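Long-range contacts in PLP-Dependent L-Arginine Hydroxylase MppP (PDB 6C9B), which uses pyridoxal phosphate to oxidise L-arginine, acting as an oxidase rather than an oxygenase, with 4-hydroxy-2-ketoarginine and 2-ketoarginine as products: residues 111-116 / 132-137; 160-165 / 309-314. All blocks are in the same frame, centred on the assembly; numbering follows the deposited sequence.

Contact 1 pairs the edge of the seven-stranded sheet and sends Phe115 to the bound product; contact 2 rests the loop of Asn160, another pocket residue, on a strand of the second, five-stranded sheet. Together they illustrate how sheet strands and the loops that leave them build one pocket. Their centres lie 12 Å apart, yet they touch directly. Glu134 OE2 is 2.7 Å from Thr162 OG1, probably a hydrogen bond, and Asp135 OD1 forms a 3.1 Å salt bridge with Arg164 NH2. The helix start in 132-137 is thereby tied to the loop 160-165, which in turn reaches across to strand 309-314 beside the pocket.

Contact 1. Residues 111-116 / 132-137; sequences VHPTFD and VEEDAL. With EGV ((4S)-5-carbamimidamido-4-hydroxy-2-oxopentanoic acid), chain F.
The His112 ring meets the Glu133 carboxylate at its edge: ND1 donates to OE2 over 2.8 Å, while the ring and carboxylate planes stand 79° apart. OE2 is approached on its syn side but well out of the carboxylate plane, and the N-H...O angle of 153° leaves the bond somewhat bent. Both side chains point the same way from neighbouring strands, in a textbook beta-alpha-beta unit made of strand 107-112, helix 116-124 and the parallel edge strand 128-133. Trp341 also packs edge-to-face with His112. Further along, one face of the Phe115 ring takes the product: the keto oxygen O13 of EGV lies over it, 3.0 Å from Phe115 CZ, with C09 3.3 Å above the plane toward the rim and the guanidino carbon C03 near the ring edge.

The strand pairing itself is short. His112 N donates to Val132 O at 2.9 Å, and the CA of Val111 leans on that same oxygen. On the sheet face opposite His112 and Glu133, Val111 has CG2 anti to its backbone N, which brings it 3.8 Å from Leu137 CD2 and also against Glu134 CG. The peptide bond before Pro113 is cis, and the chain runs on toward Phe115 and Asp116, a residue seen to bind magnesium in a structure of this protein, though none is bound to this chain here. At the junction of strand and helix a water gathers three partners, donating to His112 O (2.7 Å) and Glu133 OE1 (2.6 Å) while accepting from Glu134 N.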
# COMPACT_ATOMS: atom_id res chain seq x y z
N VAL B 111 23.15 1.45 -4.60
CA VAL B 111 24.00 0.31 -4.26
C VAL B 111 23.59 -0.92 -5.06
O VAL B 111 22.41 -1.15 -5.36
CB VAL B 111 23.97 0.04 -2.74
CG1 VAL B 111 22.56 -0.35 -2.26
CG2 VAL B 111 24.98 -1.03 -2.38
N HIS B 112 24.59 -1.71 -5.46
CA HIS B 112 24.39 -2.85 -6.33
C HIS B 112 25.24 -3.99 -5.77
O HIS B 112 26.44 -3.80 -5.54
CB HIS B 112 24.84 -2.49 -7.75
CG HIS B 112 24.67 -3.58 -8.75
ND1 HIS B 112 25.73 -4.32 -9.25
CD2 HIS B 112 23.57 -4.06 -9.37
CE1 HIS B 112 25.28 -5.20 -10.12
NE2 HIS B 112 23.97 -5.06 -10.22
N PRO B 113 24.66 -5.16 -5.50
CA PRO B 113 23.26 -5.54 -5.63
C PRO B 113 22.41 -4.93 -4.53
O PRO B 113 22.94 -4.45 -3.52
CB PRO B 113 23.31 -7.06 -5.50
CG PRO B 113 24.43 -7.26 -4.49
CD PRO B 113 25.47 -6.24 -4.90
N THR B 114 21.09 -4.96 -4.72
CA THR B 114 20.16 -4.64 -3.65
C THR B 114 18.81 -5.23 -4.03
O THR B 114 18.64 -5.78 -5.12
CB THR B 114 20.12 -3.12 -3.35
OG1 THR B 114 19.60 -2.91 -2.02
CG2 THR B 114 19.31 -2.35 -4.36
N PHE B 115 17.86 -5.12 -3.13
CA PHE B 115 16.52 -5.65 -3.38
C PHE B 115 15.94 -4.97 -4.63
O PHE B 115 15.96 -3.74 -4.74
CB PHE B 115 15.64 -5.41 -2.15
CG PHE B 115 14.20 -5.74 -2.35
CD1 PHE B 115 13.83 -6.87 -3.07
CD2 PHE B 115 13.21 -4.93 -1.81
CE1 PHE B 115 12.49 -7.19 -3.26
CE2 PHE B 115 11.87 -5.24 -1.98
CZ PHE B 115 11.51 -6.37 -2.72
N ASP B 116 15.47 -5.78 -5.58
CA ASP B 116 15.33 -5.26 -6.94
C ASP B 116 14.18 -4.30 -7.07
O ASP B 116 14.18 -3.48 -8.01
CB ASP B 116 15.24 -6.40 -7.99
CG ASP B 116 13.96 -7.28 -7.89
OD1 ASP B 116 13.26 -7.26 -6.86
OD2 ASP B 116 13.67 -7.99 -8.88
N VAL B 132 26.52 1.46 -7.80
CA VAL B 132 27.71 1.60 -6.95
C VAL B 132 27.92 0.26 -6.26
O VAL B 132 27.08 -0.16 -5.46
CB VAL B 132 27.56 2.72 -5.91
CG1 VAL B 132 28.86 2.91 -5.16
CG2 VAL B 132 27.15 4.01 -6.59
N GLU B 133 29.01 -0.42 -6.61
CA GLU B 133 29.29 -1.71 -5.99
C GLU B 133 29.61 -1.51 -4.52
O GLU B 133 30.08 -0.45 -4.10
CB GLU B 133 30.47 -2.41 -6.67
CG GLU B 133 30.24 -2.73 -8.14
CD GLU B 133 29.21 -3.84 -8.36
OE1 GLU B 133 29.17 -4.84 -7.59
OE2 GLU B 133 28.44 -3.72 -9.33
N GLU B 134 29.41 -2.58 -3.74
CA GLU B 134 29.55 -2.45 -2.30
C GLU B 134 30.96 -2.06 -1.91
O GLU B 134 31.15 -1.25 -1.00
CB GLU B 134 29.12 -3.75 -1.61
CG GLU B 134 27.66 -3.95 -1.66
CD GLU B 134 27.19 -5.12 -0.85
OE1 GLU B 134 27.78 -6.22 -1.06
OE2 GLU B 134 26.25 -4.93 -0.03
N ASP B 135 31.99 -2.61 -2.58
CA ASP B 135 33.35 -2.27 -2.21
C ASP B 135 33.61 -0.79 -2.37
O ASP B 135 34.25 -0.16 -1.52
CB ASP B 135 34.35 -3.05 -3.05
CG ASP B 135 34.58 -4.44 -2.52
OD1 ASP B 135 34.10 -4.73 -1.40
OD2 ASP B 135 35.22 -5.24 -3.24
N ALA B 136 33.11 -0.20 -3.47
CA ALA B 136 33.27 1.23 -3.69
C ALA B 136 32.51 2.05 -2.64
O ALA B 136 33.03 3.05 -2.13
CB ALA B 136 32.79 1.61 -5.10
N LEU B 137 31.29 1.64 -2.33
CA LEU B 137 30.45 2.40 -1.40
C LEU B 137 31.05 2.44 0.01
O LEU B 137 31.06 3.48 0.67
CB LEU B 137 29.06 1.76 -1.33
CG LEU B 137 28.10 2.35 -0.31
CD1 LEU B 137 27.79 3.77 -0.67
CD2 LEU B 137 26.82 1.50 -0.25
C10 EGV F . 12.47 -9.95 0.16
C02 EGV F . 8.05 -8.10 -1.44
C03 EGV F . 7.88 -6.27 -3.13
C06 EGV F . 9.29 -7.84 -0.60
C07 EGV F . 10.32 -8.94 -0.95
C09 EGV F . 11.70 -8.72 -0.29
N01 EGV F . 8.19 -7.63 -2.81
N04 EGV F . 8.01 -5.81 -4.46
N05 EGV F . 7.53 -5.43 -2.18
O08 EGV F . 8.97 -7.92 0.73
O11 EGV F . 13.47 -9.76 0.82
O12 EGV F . 12.09 -11.11 -0.12
O13 EGV F . 12.19 -7.60 -0.12
O HOH W 1 28.71 -5.17 -5.09

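Contact 2. Residues 160-165 / 309-314; sequences NPTGRV and VERVAF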
# COMPACT_ATOMS: atom_id res chain seq x y z
N ASN B 160 20.19 -5.77 1.61
CA ASN B 160 19.47 -6.98 1.19
C ASN B 160 19.94 -7.19 -0.23
O ASN B 160 19.62 -6.37 -1.10
CB ASN B 160 17.97 -6.73 1.25
CG ASN B 160 17.16 -7.91 0.82
OD1 ASN B 160 17.69 -8.95 0.42
ND2 ASN B 160 15.86 -7.77 0.96
N PRO B 161 20.69 -8.25 -0.55
CA PRO B 161 20.77 -9.54 0.15
C PRO B 161 22.02 -9.83 0.96
O PRO B 161 22.16 -10.91 1.55
CB PRO B 161 20.68 -10.52 -1.02
CG PRO B 161 21.48 -9.83 -2.09
CD PRO B 161 21.13 -8.37 -1.95
N THR B 162 22.95 -8.89 1.04
CA THR B 162 24.29 -9.21 1.51
C THR B 162 24.47 -9.03 3.01
O THR B 162 25.47 -9.53 3.55
CB THR B 162 25.32 -8.32 0.83
OG1 THR B 162 25.14 -6.99 1.33
CG2 THR B 162 25.21 -8.37 -0.69
N GLY B 163 23.58 -8.32 3.67
CA GLY B 163 23.73 -7.99 5.08
C GLY B 163 24.76 -6.93 5.40
O GLY B 163 25.00 -6.65 6.58
N ARG B 164 25.42 -6.36 4.40
CA ARG B 164 26.52 -5.46 4.67
C ARG B 164 25.98 -4.18 5.29
O ARG B 164 25.02 -3.60 4.79
CB ARG B 164 27.27 -5.16 3.37
CG ARG B 164 28.69 -4.67 3.56
CD ARG B 164 29.64 -5.42 2.61
NE ARG B 164 30.90 -4.69 2.44
CZ ARG B 164 31.66 -4.74 1.35
NH1 ARG B 164 31.33 -5.49 0.31
NH2 ARG B 164 32.77 -4.02 1.31
N VAL B 165 26.64 -3.71 6.34
CA VAL B 165 26.17 -2.56 7.11
C VAL B 165 27.06 -1.37 6.81
O VAL B 165 28.28 -1.45 6.96
CB VAL B 165 26.18 -2.86 8.62
CG1 VAL B 165 25.82 -1.63 9.42
CG2 VAL B 165 25.23 -3.99 8.94
N VAL B 309 18.24 -13.14 5.72
CA VAL B 309 18.36 -13.88 4.48
C VAL B 309 19.82 -14.27 4.30
O VAL B 309 20.73 -13.63 4.83
CB VAL B 309 17.84 -13.07 3.28
CG1 VAL B 309 16.37 -12.74 3.47
CG2 VAL B 309 18.66 -11.75 3.08
N GLU B 310 20.04 -15.34 3.53
CA GLU B 310 21.38 -15.92 3.39
C GLU B 310 21.64 -16.29 1.94
O GLU B 310 20.92 -17.12 1.38
CB GLU B 310 21.52 -17.16 4.30
CG GLU B 310 22.82 -17.92 4.18
CD GLU B 310 24.00 -17.24 4.88
OE1 GLU B 310 23.88 -16.10 5.36
OE2 GLU B 310 25.08 -17.87 4.94
N ARG B 311 22.71 -15.76 1.37
CA ARG B 311 23.16 -16.15 0.04
C ARG B 311 24.03 -17.38 0.11
O ARG B 311 24.87 -17.53 1.01
CB ARG B 311 23.95 -15.03 -0.64
CG ARG B 311 23.15 -13.75 -0.88
CD ARG B 311 23.86 -12.88 -1.90
NE ARG B 311 25.14 -12.37 -1.40
CZ ARG B 311 25.98 -11.65 -2.14
NH1 ARG B 311 25.67 -11.40 -3.40
NH2 ARG B 311 27.12 -11.21 -1.64
N VAL B 312 23.85 -18.27 -0.86
CA VAL B 312 24.67 -19.46 -1.01
C VAL B 312 25.17 -19.49 -2.45
O VAL B 312 24.38 -19.31 -3.38
CB VAL B 312 23.89 -20.75 -0.66
CG1 VAL B 312 22.71 -20.90 -1.53
CG2 VAL B 312 24.80 -21.96 -0.78
N ALA B 313 26.47 -19.68 -2.64
CA ALA B 313 27.08 -19.73 -3.96
C ALA B 313 27.48 -21.16 -4.29
O ALA B 313 27.83 -21.95 -3.40
CB ALA B 313 28.32 -18.85 -4.05
N PHE B 314 27.49 -21.47 -5.57
CA PHE B 314 27.92 -22.80 -5.98
C PHE B 314 28.77 -22.67 -7.23
O PHE B 314 28.57 -21.78 -8.06
CB PHE B 314 26.72 -23.73 -6.23
CG PHE B 314 25.47 -23.02 -6.46
CD1 PHE B 314 25.16 -22.55 -7.72
CD2 PHE B 314 24.60 -22.77 -5.42
CE1 PHE B 314 24.00 -21.86 -7.94
CE2 PHE B 314 23.45 -22.08 -5.61
CZ PHE B 314 23.14 -21.63 -6.88
O HOH W 2 22.60 -11.74 4.19
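Arg311, Pro161 and Val309 bury the most surface here, and they divide the work by chemistry. Arg311 offers its aliphatic stem to the proline ring: CD lies 3.9 Å from Pro161 CG, and both CG and CD touch Pro161 CB. A bend at chi3 (-66°) then turns the guanidinium alongside Thr162, whose methyl CG2 sits over one face of it, 3.6 Å from NH2. Packing of this kind covers a charged group with carbon while its N-H groups still point outward in the plane; NE is salt-bridged to Asp302, which probably balances the charge of this buried residue.

Val309, two residues back on the same strand, directs its side chain to Pro161 and the preceding Asn160. Its CG2 packs against Pro161 O, at 3.9 Å, and Asn160 OD1, at 4.0 Å, the side chains of Val309 and Asn160 crossing at about a right angle. Direct contact between loop and strand is van der Waals packing, Pro161 O included; a water lies within hydrogen-bonding distance of both carbonyls, 2.8 Å from Pro161 O and 2.7 Å from Val309 O. The loop keeps its own shape: besides its bond to Glu134, Thr162 OG1 accepts from Arg164 N at 3.1 Å in an ST turn, and Gly163 takes a positive phi.

Asn160 is joined to Pro161 by a cis peptide bond, and its ND2 hydrogen-bonds both O3 of the cofactor on Lys221 and O11 of the product. That combination, with Arg352, on the neighbouring strand 350-354, also hydrogen-bonded to the product, is the familiar Asn-Pro element of the fold-type I aminotransferase active site.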